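Local structure of thiamine pyrophosphokinase (Saccharomyces cerevisiae, 1IG0) at residues T40-N45 against L64-D69. The protein transfers a pyrophosphate group from ATP to thiamine, and is the only yeast enzyme able to make thiamine diphosphate. Numbering follows the deposited sequence.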
loop_
_atom_site.group_PDB
_atom_site.type_symbol
_atom_site.label_atom_id
_atom_site.label_comp_id
_atom_site.label_asym_id
_atom_site.label_seq_id
_atom_site.Cartn_x
_atom_site.Cartn_y
_atom_site.Cartn_z
ATOM N N THR B 40 -12.453 15.393 -12.506
ATOM C CA THR B 40 -12.856 15.431 -11.112
ATOM C C THR B 40 -11.671 15.229 -10.184
ATOM O O THR B 40 -10.775 14.430 -10.461
ATOM C CB THR B 40 -13.895 14.326 -10.789
ATOM O OG1 THR B 40 -15.062 14.509 -11.597
ATOM C CG2 THR B 40 -14.290 14.373 -9.315
ATOM N N LEU B 41 -11.672 15.975 -9.088
ATOM C CA LEU B 41 -10.639 15.849 -8.072
ATOM C C LEU B 41 -11.354 15.191 -6.900
ATOM O O LEU B 41 -12.254 15.783 -6.302
ATOM C CB LEU B 41 -10.106 17.217 -7.648
ATOM C CG LEU B 41 -9.129 17.197 -6.466
ATOM C CD1 LEU B 41 -7.892 16.378 -6.829
ATOM C CD2 LEU B 41 -8.742 18.625 -6.094
ATOM N N LEU B 42 -10.966 13.963 -6.586
ATOM C CA LEU B 42 -11.588 13.230 -5.494
ATOM C C LEU B 42 -10.719 13.234 -4.250
ATOM O O LEU B 42 -9.562 12.818 -4.289
ATOM C CB LEU B 42 -11.858 11.787 -5.924
ATOM C CG LEU B 42 -12.379 10.817 -4.863
ATOM C CD1 LEU B 42 -13.705 11.315 -4.306
ATOM C CD2 LEU B 42 -12.538 9.434 -5.485
ATOM N N ILE B 43 -11.286 13.707 -3.146
ATOM C CA ILE B 43 -10.563 13.755 -1.884
ATOM C C ILE B 43 -11.104 12.681 -0.955
ATOM O O ILE B 43 -12.279 12.700 -0.590
ATOM C CB ILE B 43 -10.720 15.126 -1.194
ATOM C CG1 ILE B 43 -10.265 16.236 -2.143
ATOM C CG2 ILE B 43 -9.885 15.166 0.088
ATOM C CD1 ILE B 43 -10.444 17.638 -1.583
ATOM N N LEU B 44 -10.243 11.741 -0.582
ATOM C CA LEU B 44 -10.637 10.658 0.307
ATOM C C LEU B 44 -10.307 11.008 1.757
ATOM O O LEU B 44 -9.570 11.961 2.020
ATOM C CB LEU B 44 -9.953 9.360 -0.126
ATOM C CG LEU B 44 -10.372 8.953 -1.545
ATOM C CD1 LEU B 44 -9.546 7.779 -2.028
ATOM C CD2 LEU B 44 -11.858 8.618 -1.555
ATOM N N ASN B 45 -10.857 10.241 2.693
ATOM C CA ASN B 45 -10.654 10.511 4.112
ATOM C C ASN B 45 -9.284 10.171 4.692
ATOM O O ASN B 45 -9.096 9.129 5.323
ATOM C CB ASN B 45 -11.751 9.826 4.933
ATOM C CG ASN B 45 -11.699 10.203 6.401
ATOM O OD1 ASN B 45 -11.303 11.315 6.752
ATOM N ND2 ASN B 45 -12.115 9.285 7.265
ATOM N N LEU B 64 -15.109 19.080 -11.350
ATOM C CA LEU B 64 -15.834 18.658 -10.157
ATOM C C LEU B 64 -14.905 18.276 -9.006
ATOM O O LEU B 64 -13.832 17.715 -9.220
ATOM C CB LEU B 64 -16.735 17.464 -10.491
ATOM C CG LEU B 64 -17.684 16.977 -9.391
ATOM C CD1 LEU B 64 -18.801 17.988 -9.197
ATOM C CD2 LEU B 64 -18.270 15.630 -9.775
ATOM N N LYS B 65 -15.325 18.596 -7.785
ATOM C CA LYS B 65 -14.562 18.252 -6.590
ATOM C C LYS B 65 -15.490 17.510 -5.642
ATOM O O LYS B 65 -16.545 18.021 -5.262
ATOM C CB LYS B 65 -14.012 19.498 -5.890
ATOM C CG LYS B 65 -12.925 20.232 -6.657
ATOM C CD LYS B 65 -13.511 21.154 -7.710
ATOM C CE LYS B 65 -12.418 21.905 -8.450
ATOM N NZ LYS B 65 -12.993 22.915 -9.375
ATOM N N VAL B 66 -15.093 16.302 -5.262
ATOM C CA VAL B 66 -15.909 15.484 -4.375
ATOM C C VAL B 66 -15.153 15.067 -3.121
ATOM O O VAL B 66 -13.984 14.686 -3.184
ATOM C CB VAL B 66 -16.403 14.209 -5.103
ATOM C CG1 VAL B 66 -17.177 13.318 -4.144
ATOM C CG2 VAL B 66 -17.278 14.594 -6.291
ATOM N N CYS B 67 -15.834 15.150 -1.983
ATOM C CA CYS B 67 -15.261 14.760 -0.703
ATOM C C CYS B 67 -15.952 13.495 -0.214
ATOM O O CYS B 67 -17.181 13.434 -0.157
ATOM C CB CYS B 67 -15.447 15.867 0.338
ATOM S SG CYS B 67 -14.278 17.230 0.212
ATOM N N ALA B 68 -15.159 12.486 0.128
ATOM C CA ALA B 68 -15.707 11.232 0.624
ATOM C C ALA B 68 -15.876 11.291 2.140
ATOM O O ALA B 68 -14.910 11.147 2.892
ATOM C CB ALA B 68 -14.797 10.070 0.243
ATOM N N ASP B 69 -17.112 11.519 2.573
ATOM C CA ASP B 69 -17.458 11.589 3.989
ATOM C C ASP B 69 -16.473 12.401 4.829
ATOM O O ASP B 69 -16.447 13.627 4.749
ATOM C CB ASP B 69 -17.583 10.172 4.559
ATOM C CG ASP B 69 -18.253 10.146 5.919
ATOM O OD1 ASP B 69 -18.730 11.209 6.370
ATOM O OD2 ASP B 69 -18.306 9.062 6.536
#
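L64 O accepts a hydrogen bond from L41 N at 2.8 Å, and the CA of T40 also closes on it, at 3.1 Å, as a CA-H...O contact. The methyl CG2 of T40 lies 3.4 Å from the same oxygen. Three further backbone hydrogen bonds follow: V66 N to L41 O, I43 N to V66 O, nearly straight with an N-H...O angle of 178°, and A68 N to I43 O. The two strands run parallel, in register from T40 with L64 to I43 with C67. They are neighbours in the parallel part of a mixed sheet, linked through helix 52-61 in a beta-alpha-beta crossover. T40, L42, L64 and V66 share one face. There T40 and L64 lie side by side, OG1 3.6 Å from L64 CB. Helix 126-139 covers T40 through I134 and F138. Replacing T40 with a glycine would probably leave a gap beside L64 CB and under this helix. L42 has CG anti to its backbone N (chi1 174°), and with chi2 near 60° its CD1 reaches across to V66 CG1, 4.0 Å away. On the other face, I43 CD1 meets C67 SG loosely, and both residues pack on L75 of helix 71-78. Just past the end of its strand, L44 turns CD2 onto A68 CB, 3.7 Å away.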